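Local coordinates for DNA photolyase (Agrobacterium tumefaciens, PDB 4U63), which probably repairs ultraviolet-induced cyclobutane pyrimidine dimers in DNA with light, using a flavin cofactor and a folate antenna chromophore, at residues His276-Leu281 with Arg292-Ile297; Arg352-His357 with Arg388-Asp393; Pro415-Phe420 with Ala489-Val494. One frame throughout, in Å; residues are numbered along the deposited sequence.

How the interactions relate
The three contacts do not touch one another. Interaction 2 is buried, with its centre about 11 Å from the centre of the chain; interactions 1 and 3 are partly buried and lie about 19 and 29 Å out. Interaction 1 is mainly polar: a hydroxyl, a guanidinium and a sulfate meet beside helix 287-309, which also faces the flavin cofactor, and a threonine methyl packs on a phenylalanine edge. Interaction 2 joins two helix ends by apolar packing, and backbone carbonyls there hold the folate. Interaction 3 is purely aromatic and apolar and ties a loop to the C-terminal helix 480-495. Interactions 1 and 2 thus both border cofactors, while interaction 3 lies away from them.

Interaction 1. Residues His276-Leu281 with Arg292-Ile297; sequences HATKGL and RFRKEI. With FAD (flavin-adenine dinucleotide), chain C; SO4 (sulfate ion), chain I; SO4 (sulfate ion), chain F; SO4 (sulfate ion), chain G.
One hydroxyl takes two arginine N-H groups here. T278 OG1 accepts from R294 NE and from R294 NH2, each at 2.9 Å. The bonds are bent, at 149° and 143°, because both nitrogens converge side-on on a single atom. OG1 lies practically in the guanidinium plane. It sits between the backbone N and the carbonyl carbon of T278 (chi1 69°) and is also hydrogen-bonded to the carbonyl O of W275.

R294 reaches it with a chain extended from CG to NE. Its NH2 has a second partner: it gives a 2.6 Å bond to O3 of a sulfate, also at the guanidinium edge. The same sulfate accepts from G280 N and, through O2, from K279 NZ at a doubtfully short 2.5 Å. This anion, probably from the crystallisation liquor, would offset the two positive charges near it. K279 CG lies 3.7 Å from R294 NH2, with the lysine chain running across the arginine. K279 NZ also forms a salt bridge with E180, and R294 makes a cation-pi contact with W275.

The methyl branch of T278 turns aside from the arginine. Its CG2 meets the edge of the F293 ring, 3.8 Å from F293 CD2. Across that ring, F293 CE1 packs 3.6 Å from C5B of the flavin cofactor.

The type I turn 276-279 thus packs against helix 287-309, which supplies F293, E296 and I297 to the FAD pocket of the photolyase fold.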
loop_
_atom_site.group_PDB
_atom_site.type_symbol
_atom_site.label_atom_id
_atom_site.label_comp_id
_atom_site.label_asym_id
_atom_site.label_seq_id
_atom_site.Cartn_x
_atom_site.Cartn_y
_atom_site.Cartn_z
ATOM N N HIS A 276 17.901 -6.810 -1.351
ATOM C CA HIS A 276 19.023 -7.736 -1.124
ATOM C C HIS A 276 18.687 -9.163 -1.574
ATOM O O HIS A 276 19.561 -9.891 -2.034
ATOM C CB HIS A 276 19.434 -7.711 0.354
ATOM C CG HIS A 276 20.686 -8.468 0.647
ATOM N ND1 HIS A 276 20.678 -9.777 1.073
ATOM C CD2 HIS A 276 21.988 -8.104 0.583
ATOM C CE1 HIS A 276 21.920 -10.188 1.257
ATOM N NE2 HIS A 276 22.735 -9.190 0.964
ATOM N N ALA A 277 17.415 -9.541 -1.469
ATOM C CA ALA A 277 16.958 -10.853 -1.933
ATOM C C ALA A 277 17.080 -11.046 -3.453
ATOM O O ALA A 277 17.023 -12.179 -3.928
ATOM C CB ALA A 277 15.518 -11.082 -1.500
ATOM N N THR A 278 17.228 -9.949 -4.208
ATOM C CA THR A 278 17.409 -10.015 -5.663
ATOM C C THR A 278 18.877 -10.082 -6.078
ATOM O O THR A 278 19.174 -10.165 -7.263
ATOM C CB THR A 278 16.762 -8.817 -6.380
ATOM O OG1 THR A 278 17.481 -7.610 -6.084
ATOM C CG2 THR A 278 15.308 -8.694 -5.998
ATOM N N LYS A 279 19.778 -10.044 -5.103
ATOM C CA LYS A 279 21.202 -10.127 -5.369
ATOM C C LYS A 279 21.634 -11.575 -5.484
ATOM O O LYS A 279 21.057 -12.452 -4.855
ATOM C CB LYS A 279 21.997 -9.441 -4.255
ATOM C CG LYS A 279 21.805 -7.932 -4.202
ATOM C CD LYS A 279 22.564 -7.302 -3.040
ATOM C CE LYS A 279 24.075 -7.448 -3.164
ATOM N NZ LYS A 279 24.596 -6.824 -4.410
ATOM N N GLY A 280 22.649 -11.811 -6.307
ATOM C CA GLY A 280 23.296 -13.114 -6.407
ATOM C C GLY A 280 22.492 -14.200 -7.089
ATOM O O GLY A 280 22.648 -15.375 -6.761
ATOM N N LEU A 281 21.650 -13.820 -8.049
ATOM C CA LEU A 281 20.724 -14.758 -8.690
ATOM C C LEU A 281 21.038 -15.051 -10.160
ATOM O O LEU A 281 20.237 -15.698 -10.842
ATOM C CB LEU A 281 19.292 -14.211 -8.584
ATOM C CG LEU A 281 18.739 -13.952 -7.181
ATOM C CD1 LEU A 281 17.338 -13.387 -7.293
ATOM C CD2 LEU A 281 18.734 -15.220 -6.338
ATOM N N ARG A 292 13.666 -4.785 -13.671
ATOM C CA ARG A 292 12.250 -4.363 -13.687
ATOM C C ARG A 292 11.598 -4.422 -12.304
ATOM O O ARG A 292 10.889 -3.496 -11.902
ATOM C CB ARG A 292 11.427 -5.196 -14.678
ATOM C CG ARG A 292 9.985 -4.695 -14.871
ATOM C CD ARG A 292 9.952 -3.235 -15.348
ATOM N NE ARG A 292 10.637 -3.102 -16.636
ATOM C CZ ARG A 292 10.775 -1.965 -17.329
ATOM N NH1 ARG A 292 10.283 -0.816 -16.871
ATOM N NH2 ARG A 292 11.417 -1.985 -18.496
ATOM N N PHE A 293 11.842 -5.497 -11.574
ATOM C CA PHE A 293 11.310 -5.618 -10.214
ATOM C C PHE A 293 11.873 -4.511 -9.302
ATOM O O PHE A 293 11.134 -3.881 -8.543
ATOM C CB PHE A 293 11.607 -7.009 -9.646
ATOM C CG PHE A 293 11.058 -7.216 -8.274
ATOM C CD1 PHE A 293 9.687 -7.154 -8.053
ATOM C CD2 PHE A 293 11.903 -7.451 -7.198
ATOM C CE1 PHE A 293 9.168 -7.331 -6.793
ATOM C CE2 PHE A 293 11.388 -7.634 -5.929
ATOM C CZ PHE A 293 10.016 -7.572 -5.726
ATOM N N ARG A 294 13.178 -4.282 -9.389
ATOM C CA ARG A 294 13.816 -3.183 -8.640
ATOM C C ARG A 294 13.201 -1.828 -8.988
ATOM O O ARG A 294 12.964 -1.008 -8.096
ATOM C CB ARG A 294 15.319 -3.173 -8.882
ATOM C CG ARG A 294 16.040 -4.270 -8.136
ATOM C CD ARG A 294 17.480 -4.395 -8.583
ATOM N NE ARG A 294 18.184 -5.432 -7.837
ATOM C CZ ARG A 294 19.487 -5.693 -7.934
ATOM N NH1 ARG A 294 20.273 -4.980 -8.738
ATOM N NH2 ARG A 294 20.019 -6.670 -7.207
ATOM N N LYS A 295 12.922 -1.591 -10.269
ATOM C CA LYS A 295 12.248 -0.340 -10.668
ATOM C C LYS A 295 10.917 -0.160 -9.941
ATOM O O LYS A 295 10.598 0.939 -9.523
ATOM C CB LYS A 295 12.029 -0.265 -12.176
ATOM C CG LYS A 295 13.290 0.099 -12.944
ATOM C CD LYS A 295 13.035 0.205 -14.441
ATOM C CE LYS A 295 14.286 0.656 -15.166
ATOM N NZ LYS A 295 14.107 0.594 -16.636
ATOM N N GLU A 296 10.156 -1.244 -9.778
ATOM C CA GLU A 296 8.860 -1.156 -9.105
ATOM C C GLU A 296 9.010 -0.810 -7.622
ATOM O O GLU A 296 8.247 0.005 -7.091
ATOM C CB GLU A 296 8.045 -2.432 -9.310
ATOM C CG GLU A 296 7.738 -2.731 -10.774
ATOM C CD GLU A 296 7.186 -1.546 -11.535
ATOM O OE1 GLU A 296 6.247 -0.885 -11.027
ATOM O OE2 GLU A 296 7.688 -1.284 -12.638
ATOM N N ILE A 297 10.003 -1.401 -6.972
ATOM C CA ILE A 297 10.366 -1.025 -5.600
ATOM C C ILE A 297 10.689 0.485 -5.536
ATOM O O ILE A 297 10.291 1.184 -4.604
ATOM C CB ILE A 297 11.566 -1.856 -5.081
ATOM C CG1 ILE A 297 11.204 -3.357 -4.995
ATOM C CG2 ILE A 297 12.061 -1.358 -3.725
ATOM C CD1 ILE A 297 10.080 -3.664 -4.026
HETATM P PA FAD C . 4.948 -5.911 -7.797
HETATM O O1A FAD C . 4.776 -5.791 -9.277
HETATM O O2A FAD C . 5.413 -7.211 -7.230
HETATM O O5B FAD C . 5.892 -4.691 -7.353
HETATM C C5B FAD C . 6.710 -4.747 -6.178
HETATM C C4B FAD C . 6.456 -3.565 -5.255
HETATM O O4B FAD C . 6.744 -2.328 -5.905
HETATM C C3B FAD C . 5.020 -3.450 -4.799
HETATM O O3B FAD C . 4.718 -4.359 -3.728
HETATM C C2B FAD C . 4.934 -1.989 -4.414
HETATM O O2B FAD C . 5.453 -1.759 -3.102
HETATM C C1B FAD C . 5.836 -1.325 -5.424
HETATM N N9A FAD C . 5.124 -0.776 -6.600
HETATM C C8A FAD C . 4.888 -1.423 -7.755
HETATM N N7A FAD C . 4.245 -0.630 -8.636
HETATM C C5A FAD C . 4.076 0.573 -8.046
HETATM C C6A FAD C . 3.463 1.846 -8.434
HETATM N N6A FAD C . 2.908 1.988 -9.654
HETATM N N1A FAD C . 3.482 2.844 -7.522
HETATM C C2A FAD C . 4.032 2.689 -6.295
HETATM N N3A FAD C . 4.611 1.542 -5.886
HETATM C C4A FAD C . 4.655 0.473 -6.706
HETATM N N1 FAD C . 0.496 0.628 -4.392
HETATM C C2 FAD C . 0.521 0.547 -3.043
HETATM O O2 FAD C . 1.488 -0.054 -2.524
HETATM N N3 FAD C . -0.453 1.094 -2.273
HETATM C C4 FAD C . -1.509 1.757 -2.808
HETATM O O4 FAD C . -2.402 2.276 -2.088
HETATM C C4X FAD C . -1.604 1.873 -4.277
HETATM N N5 FAD C . -2.639 2.497 -4.914
HETATM C C5X FAD C . -2.666 2.599 -6.275
HETATM C C6 FAD C . -3.702 3.259 -6.923
HETATM C C7 FAD C . -3.747 3.357 -8.317
HETATM C C7M FAD C . -4.884 4.078 -9.004
HETATM C C8 FAD C . -2.674 2.743 -9.131
HETATM C C8M FAD C . -2.666 2.823 -10.642
HETATM C C9 FAD C . -1.651 2.090 -8.498
HETATM C C9A FAD C . -1.583 1.984 -7.106
HETATM N N10 FAD C . -0.516 1.295 -6.457
HETATM C C10 FAD C . -0.507 1.240 -5.053
HETATM C "C1'" FAD C . 0.616 0.725 -7.198
HETATM C "C2'" FAD C . 0.574 -0.716 -7.657
HETATM O "O2'" FAD C . -0.619 -0.936 -8.419
HETATM C "C3'" FAD C . 0.682 -1.690 -6.501
HETATM O "O3'" FAD C . 1.838 -1.419 -5.714
HETATM C "C4'" FAD C . 0.756 -3.112 -7.057
HETATM O "O4'" FAD C . -0.496 -3.447 -7.651
HETATM C "C5'" FAD C . 1.078 -4.077 -5.934
HETATM O "O5'" FAD C . 1.153 -5.433 -6.398
HETATM P P FAD C . 2.523 -6.244 -6.186
HETATM O O1P FAD C . 2.314 -7.635 -6.675
HETATM O O2P FAD C . 2.992 -6.116 -4.764
HETATM O O3P FAD C . 3.532 -5.449 -7.151
HETATM S S SO4 I . 23.794 -8.015 -7.946
HETATM O O1 SO4 I . 23.807 -9.485 -7.789
HETATM O O2 SO4 I . 24.582 -7.400 -6.863
HETATM O O3 SO4 I . 22.410 -7.510 -7.883
HETATM O O4 SO4 I . 24.391 -7.645 -9.244
HETATM S S SO4 F . 11.571 1.432 -19.598
HETATM O O1 SO4 F . 10.153 1.849 -19.604
HETATM O O2 SO4 F . 12.046 1.311 -18.205
HETATM O O3 SO4 F . 12.387 2.432 -20.311
HETATM O O4 SO4 F . 11.699 0.131 -20.281
HETATM S S SO4 G . 16.760 3.107 -17.492
HETATM O O1 SO4 G . 17.609 3.956 -16.628
HETATM O O2 SO4 G . 17.027 1.675 -17.207
HETATM O O3 SO4 G . 15.338 3.405 -17.227
HETATM O O4 SO4 G . 17.074 3.406 -18.909
#

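Interaction 2. Residues Arg352-His357 with Arg388-Asp393; sequences RQLWQH and RDTLVD. With MHF (5,10-methenyl-6,7,8-trihydrofolic acid), chain B.
NA2 of the methenyl-folate is gripped by two backbone carbonyls, one from each segment. It donates to T390 O at 2.8 Å (168°) and to L354 O at 2.9 Å (131°). The C-terminal ends of helices 345-357 and 380-390 thus help to form the antenna pocket of this class III photolyase. D389 O adds a nearly straight bond from the folate N8 (176°).

W355 covers the pterin from one side. The ligand's O4 sits 2.9 Å above the indole plane, over its centre. T390 CG2 comes to the indole edge, 4.2 Å from W355 CZ3.

Beside the folate, L354 packs between the two helix ends. Its side chain lies nearly perpendicular to that of T390, and L354 CD2 lies 3.4 Å from T390 OG1. That hydroxyl is hydrogen-bonded to the carbonyl O of W386. L391 borders the flavin cofactor with its side chain, and its CD2 packs 3.6 Å from L354 CD1.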
loop_
_atom_site.group_PDB
_atom_site.type_symbol
_atom_site.label_atom_id
_atom_site.label_comp_id
_atom_site.label_asym_id
_atom_site.label_seq_id
_atom_site.Cartn_x
_atom_site.Cartn_y
_atom_site.Cartn_z
ATOM N N ARG A 352 -14.397 -5.887 -8.822
ATOM C CA ARG A 352 -14.827 -7.098 -8.110
ATOM C C ARG A 352 -13.660 -7.830 -7.463
ATOM O O ARG A 352 -13.791 -8.346 -6.348
ATOM C CB ARG A 352 -15.610 -8.010 -9.038
ATOM C CG ARG A 352 -16.914 -7.374 -9.465
ATOM C CD ARG A 352 -17.656 -8.269 -10.433
ATOM N NE ARG A 352 -18.699 -7.559 -11.165
ATOM C CZ ARG A 352 -19.679 -8.143 -11.835
ATOM N NH1 ARG A 352 -19.792 -9.475 -11.861
ATOM N NH2 ARG A 352 -20.581 -7.400 -12.487
ATOM N N GLN A 353 -12.521 -7.879 -8.153
ATOM C CA GLN A 353 -11.298 -8.403 -7.554
ATOM C C GLN A 353 -10.973 -7.665 -6.260
ATOM O O GLN A 353 -10.678 -8.281 -5.238
ATOM C CB GLN A 353 -10.112 -8.292 -8.520
ATOM C CG GLN A 353 -8.808 -8.759 -7.896
ATOM C CD GLN A 353 -7.602 -8.622 -8.798
ATOM O OE1 GLN A 353 -7.491 -7.693 -9.610
ATOM N NE2 GLN A 353 -6.670 -9.544 -8.642
ATOM N N LEU A 354 -11.016 -6.336 -6.328
ATOM C CA LEU A 354 -10.762 -5.481 -5.181
ATOM C C LEU A 354 -11.707 -5.797 -4.021
ATOM O O LEU A 354 -11.268 -5.975 -2.875
ATOM C CB LEU A 354 -10.909 -4.017 -5.604
ATOM C CG LEU A 354 -10.783 -2.916 -4.557
ATOM C CD1 LEU A 354 -9.459 -2.993 -3.815
ATOM C CD2 LEU A 354 -10.948 -1.565 -5.233
ATOM N N TRP A 355 -12.994 -5.881 -4.314
ATOM C CA TRP A 355 -13.985 -6.191 -3.288
ATOM C C TRP A 355 -13.736 -7.559 -2.642
ATOM O O TRP A 355 -13.860 -7.698 -1.420
ATOM C CB TRP A 355 -15.395 -6.146 -3.874
ATOM C CG TRP A 355 -16.472 -6.111 -2.860
ATOM C CD1 TRP A 355 -17.405 -7.074 -2.626
ATOM C CD2 TRP A 355 -16.747 -5.050 -1.938
ATOM N NE1 TRP A 355 -18.241 -6.687 -1.615
ATOM C CE2 TRP A 355 -17.861 -5.446 -1.175
ATOM C CE3 TRP A 355 -16.157 -3.807 -1.683
ATOM C CZ2 TRP A 355 -18.406 -4.635 -0.172
ATOM C CZ3 TRP A 355 -16.700 -2.999 -0.681
ATOM C CH2 TRP A 355 -17.807 -3.418 0.057
ATOM N N GLN A 356 -13.369 -8.552 -3.452
ATOM C CA GLN A 356 -13.206 -9.929 -2.966
ATOM C C GLN A 356 -11.900 -10.183 -2.226
ATOM O O GLN A 356 -11.897 -10.870 -1.209
ATOM C CB GLN A 356 -13.301 -10.921 -4.127
ATOM C CG GLN A 356 -13.378 -12.369 -3.673
ATOM C CD GLN A 356 -13.402 -13.361 -4.822
ATOM O OE1 GLN A 356 -13.356 -12.984 -5.996
ATOM N NE2 GLN A 356 -13.474 -14.648 -4.482
ATOM N N HIS A 357 -10.794 -9.650 -2.752
ATOM C CA HIS A 357 -9.454 -9.974 -2.257
ATOM C C HIS A 357 -8.661 -8.816 -1.632
ATOM O O HIS A 357 -7.547 -9.022 -1.137
ATOM C CB HIS A 357 -8.631 -10.573 -3.401
ATOM C CG HIS A 357 -9.129 -11.904 -3.871
ATOM N ND1 HIS A 357 -9.097 -12.285 -5.195
ATOM C CD2 HIS A 357 -9.681 -12.939 -3.195
ATOM C CE1 HIS A 357 -9.593 -13.497 -5.314
ATOM N NE2 HIS A 357 -9.965 -13.918 -4.116
ATOM N N ARG A 388 -8.653 3.674 -0.540
ATOM C CA ARG A 388 -8.216 3.752 0.858
ATOM C C ARG A 388 -8.983 2.797 1.772
ATOM O O ARG A 388 -8.410 2.258 2.716
ATOM C CB ARG A 388 -8.344 5.184 1.403
ATOM C CG ARG A 388 -7.021 5.897 1.602
ATOM C CD ARG A 388 -7.192 7.399 1.837
ATOM N NE ARG A 388 -8.367 7.725 2.651
ATOM C CZ ARG A 388 -9.064 8.866 2.575
ATOM N NH1 ARG A 388 -8.729 9.832 1.711
ATOM N NH2 ARG A 388 -10.119 9.043 3.372
ATOM N N ASP A 389 -10.271 2.602 1.493
ATOM C CA ASP A 389 -11.124 1.748 2.325
ATOM C C ASP A 389 -11.054 0.271 1.957
ATOM O O ASP A 389 -11.413 -0.590 2.784
ATOM C CB ASP A 389 -12.585 2.213 2.252
ATOM C CG ASP A 389 -13.449 1.640 3.386
ATOM O OD1 ASP A 389 -13.003 1.588 4.558
ATOM O OD2 ASP A 389 -14.592 1.244 3.114
ATOM N N THR A 390 -10.604 -0.031 0.737
ATOM C CA THR A 390 -10.728 -1.393 0.190
ATOM C C THR A 390 -9.419 -2.130 -0.092
ATOM O O THR A 390 -9.427 -3.352 -0.228
ATOM C CB THR A 390 -11.556 -1.377 -1.103
ATOM O OG1 THR A 390 -11.004 -0.416 -2.012
ATOM C CG2 THR A 390 -13.008 -1.015 -0.804
ATOM N N LEU A 391 -8.316 -1.393 -0.192
ATOM C CA LEU A 391 -6.998 -1.995 -0.405
ATOM C C LEU A 391 -6.329 -2.383 0.895
ATOM O O LEU A 391 -6.173 -1.551 1.778
ATOM C CB LEU A 391 -6.062 -1.022 -1.116
ATOM C CG LEU A 391 -6.333 -0.675 -2.587
ATOM C CD1 LEU A 391 -5.453 0.497 -3.018
ATOM C CD2 LEU A 391 -6.091 -1.887 -3.480
ATOM N N VAL A 392 -5.908 -3.649 1.005
ATOM C CA VAL A 392 -5.035 -4.035 2.115
ATOM C C VAL A 392 -3.683 -3.289 2.047
ATOM O O VAL A 392 -3.058 -3.076 3.084
ATOM C CB VAL A 392 -4.821 -5.560 2.251
ATOM C CG1 VAL A 392 -6.120 -6.237 2.700
ATOM C CG2 VAL A 392 -4.275 -6.198 0.980
ATOM N N ASP A 393 -3.265 -2.886 0.844
ATOM C CA ASP A 393 -1.982 -2.167 0.649
ATOM C C ASP A 393 -2.098 -0.652 0.607
ATOM O O ASP A 393 -1.111 0.024 0.274
ATOM C CB ASP A 393 -1.200 -2.697 -0.593
ATOM C CG ASP A 393 -1.858 -2.358 -1.942
ATOM O OD1 ASP A 393 -2.711 -1.443 -2.053
ATOM O OD2 ASP A 393 -1.509 -3.040 -2.926
HETATM N N1 MHF B . -12.697 -3.834 1.393
HETATM C C2 MHF B . -12.740 -4.873 0.552
HETATM N NA2 MHF B . -11.638 -5.133 -0.177
HETATM N N3 MHF B . -13.849 -5.678 0.425
HETATM C C4 MHF B . -14.962 -5.432 1.139
HETATM O O4 MHF B . -15.976 -6.143 1.032
HETATM C C4A MHF B . -14.946 -4.296 2.072
HETATM N N5 MHF B . -16.025 -3.888 2.836
HETATM C C6 MHF B . -16.114 -2.535 3.390
HETATM C C7 MHF B . -14.745 -2.238 4.012
HETATM N N8 MHF B . -13.682 -2.445 3.022
HETATM C C8A MHF B . -13.734 -3.479 2.152
HETATM C C9 MHF B . -17.324 -2.596 4.343
HETATM N N10 MHF B . -17.758 -4.006 4.308
HETATM C C11 MHF B . -17.239 -4.583 3.078
HETATM C C12 MHF B . -21.746 -5.090 5.236
HETATM C C13 MHF B . -21.215 -5.454 3.989
HETATM C C14 MHF B . -19.921 -5.105 3.650
HETATM C C15 MHF B . -19.119 -4.367 4.550
HETATM C C16 MHF B . -19.635 -4.031 5.794
HETATM C C17 MHF B . -20.937 -4.386 6.135
HETATM C C MHF B . -23.145 -5.475 5.643
HETATM O O MHF B . -23.454 -5.295 6.811
HETATM N N MHF B . -23.971 -6.057 4.763
HETATM C CA MHF B . -25.269 -6.624 5.093
HETATM C CB MHF B . -26.417 -5.860 4.434
HETATM C CG MHF B . -26.145 -4.369 4.253
HETATM C CD MHF B . -25.253 -4.022 3.073
HETATM O OE1 MHF B . -24.943 -4.900 2.239
HETATM O OE2 MHF B . -24.847 -2.847 2.970
HETATM C CT MHF B . -25.310 -8.067 4.657
HETATM O O1 MHF B . -25.325 -8.951 5.540
HETATM O O2 MHF B . -25.321 -8.346 3.435
#

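Interaction 3. Residues Pro415-Phe420 with Ala489-Val494; sequences PFFRIF and AAYAAV
Y491 meets F416 and F417, two neighbours in the loop between helices 398-407 and 422-429, and carries nearly all of the contact from its helix. Before it in sequence, A490 gives little to this loop and touches F325 and L377. Next comes Y491, whose CA-CB bond points at the loop. CG is anti to the backbone N (chi1 -173°), which carries the ring out from the helix to lie beside F416.

The F416 and Y491 rings are near parallel, with planes at 16°. With centroids 5.4 Å apart, they are offset so far that little of one covers the other. Much of the touching is therefore between a ring and the base of the partner side chain. F416 CB lies 3.7 Å from Y491 CE1, and Y491 CB lies 3.8 Å from F416 CD2. The two side chains run antiparallel.

F417 approaches from the same side of the Y491 ring plane as F416, but near CE2: Y491 CE2 lies at the edge of the F417 ring, 4.0 Å from F417 CD2. The rim of one F417 face takes P415 CB, at 3.5 Å above the ring plane. The type I turn from P415 to R418, closed by the bond from R418 N to P415 O, sets both phenylalanines within reach of the tyrosine. Further along the helix, V494 touches F325.

The buried F416 also meets K374, by a cation-pi contact, and the F325 ring. The loop thus lies between helix 362-375, which I419 also touches, and the C-terminal helix 480-495.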
loop_
_atom_site.group_PDB
_atom_site.type_symbol
_atom_site.label_atom_id
_atom_site.label_comp_id
_atom_site.label_asym_id
_atom_site.label_seq_id
_atom_site.Cartn_x
_atom_site.Cartn_y
_atom_site.Cartn_z
ATOM N N PRO A 415 -0.999 12.604 -20.415
ATOM C CA PRO A 415 -1.828 13.796 -20.646
ATOM C C PRO A 415 -3.312 13.463 -20.543
ATOM O O PRO A 415 -3.716 12.351 -20.883
ATOM C CB PRO A 415 -1.457 14.218 -22.071
ATOM C CG PRO A 415 -0.116 13.627 -22.311
ATOM C CD PRO A 415 -0.097 12.338 -21.553
ATOM N N PHE A 416 -4.114 14.409 -20.068
ATOM C CA PHE A 416 -5.545 14.157 -19.863
ATOM C C PHE A 416 -6.247 13.706 -21.147
ATOM O O PHE A 416 -7.107 12.818 -21.114
ATOM C CB PHE A 416 -6.256 15.401 -19.333
ATOM C CG PHE A 416 -7.643 15.115 -18.839
ATOM C CD1 PHE A 416 -7.851 14.720 -17.531
ATOM C CD2 PHE A 416 -8.734 15.216 -19.694
ATOM C CE1 PHE A 416 -9.126 14.440 -17.071
ATOM C CE2 PHE A 416 -10.015 14.942 -19.242
ATOM C CZ PHE A 416 -10.209 14.552 -17.927
ATOM N N PHE A 417 -5.865 14.315 -22.264
ATOM C CA PHE A 417 -6.464 14.021 -23.572
ATOM C C PHE A 417 -6.196 12.614 -24.114
ATOM O O PHE A 417 -6.856 12.195 -25.060
ATOM C CB PHE A 417 -6.067 15.083 -24.621
ATOM C CG PHE A 417 -4.582 15.206 -24.867
ATOM C CD1 PHE A 417 -3.894 14.248 -25.611
ATOM C CD2 PHE A 417 -3.874 16.305 -24.382
ATOM C CE1 PHE A 417 -2.533 14.368 -25.843
ATOM C CE2 PHE A 417 -2.509 16.432 -24.613
ATOM C CZ PHE A 417 -1.838 15.463 -25.345
ATOM N N ARG A 418 -5.229 11.896 -23.541
ATOM C CA ARG A 418 -5.032 10.478 -23.870
ATOM C C ARG A 418 -6.077 9.638 -23.147
ATOM O O ARG A 418 -5.963 9.414 -21.941
ATOM C CB ARG A 418 -3.653 9.989 -23.458
ATOM C CG ARG A 418 -2.558 10.273 -24.451
ATOM C CD ARG A 418 -1.328 9.465 -24.095
ATOM N NE ARG A 418 -0.242 9.775 -25.004
ATOM C CZ ARG A 418 -0.100 9.264 -26.229
ATOM N NH1 ARG A 418 -0.979 8.387 -26.722
ATOM N NH2 ARG A 418 0.939 9.637 -26.970
ATOM N N ILE A 419 -7.082 9.179 -23.888
ATOM C CA ILE A 419 -8.192 8.398 -23.334
ATOM C C ILE A 419 -8.368 7.129 -24.145
ATOM O O ILE A 419 -8.874 7.173 -25.265
ATOM C CB ILE A 419 -9.516 9.172 -23.403
ATOM C CG1 ILE A 419 -9.396 10.528 -22.718
ATOM C CG2 ILE A 419 -10.648 8.346 -22.786
ATOM C CD1 ILE A 419 -10.557 11.441 -23.003
ATOM N N PHE A 420 -7.955 6.001 -23.600
ATOM C CA PHE A 420 -8.157 4.731 -24.290
ATOM C C PHE A 420 -9.440 4.076 -23.881
ATOM O O PHE A 420 -9.927 4.255 -22.759
ATOM C CB PHE A 420 -7.029 3.753 -24.020
ATOM C CG PHE A 420 -5.695 4.283 -24.378
ATOM C CD1 PHE A 420 -5.301 4.365 -25.699
ATOM C CD2 PHE A 420 -4.835 4.707 -23.393
ATOM C CE1 PHE A 420 -4.061 4.859 -26.031
ATOM C CE2 PHE A 420 -3.596 5.204 -23.714
ATOM C CZ PHE A 420 -3.209 5.281 -25.036
ATOM N N ALA A 489 -14.377 17.808 -23.904
ATOM C CA ALA A 489 -15.062 19.102 -23.742
ATOM C C ALA A 489 -14.782 19.690 -22.355
ATOM O O ALA A 489 -14.592 20.894 -22.219
ATOM C CB ALA A 489 -16.560 18.961 -23.968
ATOM N N ALA A 490 -14.748 18.841 -21.326
ATOM C CA ALA A 490 -14.438 19.305 -19.965
ATOM C C ALA A 490 -13.001 19.802 -19.874
ATOM O O ALA A 490 -12.726 20.783 -19.186
ATOM C CB ALA A 490 -14.693 18.207 -18.943
ATOM N N TYR A 491 -12.096 19.119 -20.577
ATOM C CA TYR A 491 -10.692 19.527 -20.662
ATOM C C TYR A 491 -10.558 20.882 -21.366
ATOM O O TYR A 491 -9.824 21.762 -20.905
ATOM C CB TYR A 491 -9.871 18.452 -21.393
ATOM C CG TYR A 491 -8.367 18.674 -21.405
ATOM C CD1 TYR A 491 -7.649 18.774 -20.213
ATOM C CD2 TYR A 491 -7.656 18.755 -22.604
ATOM C CE1 TYR A 491 -6.274 18.967 -20.211
ATOM C CE2 TYR A 491 -6.275 18.947 -22.613
ATOM C CZ TYR A 491 -5.588 19.055 -21.410
ATOM O OH TYR A 491 -4.228 19.242 -21.385
ATOM N N ALA A 492 -11.265 21.051 -22.480
ATOM C CA ALA A 492 -11.265 22.334 -23.189
ATOM C C ALA A 492 -11.786 23.466 -22.289
ATOM O O ALA A 492 -11.220 24.560 -22.273
ATOM C CB ALA A 492 -12.086 22.246 -24.467
ATOM N N ALA A 493 -12.851 23.189 -21.534
ATOM C CA ALA A 493 -13.431 24.183 -20.623
ATOM C C ALA A 493 -12.455 24.621 -19.535
ATOM O O ALA A 493 -12.375 25.814 -19.228
ATOM C CB ALA A 493 -14.712 23.659 -19.994
ATOM N N VAL A 494 -11.709 23.673 -18.959
ATOM C CA VAL A 494 -10.785 24.009 -17.869
ATOM C C VAL A 494 -9.635 24.880 -18.377
ATOM O O VAL A 494 -9.116 25.710 -17.629
ATOM C CB VAL A 494 -10.281 22.759 -17.090
ATOM C CG1 VAL A 494 -9.155 22.033 -17.815
ATOM C CG2 VAL A 494 -9.821 23.158 -15.695
#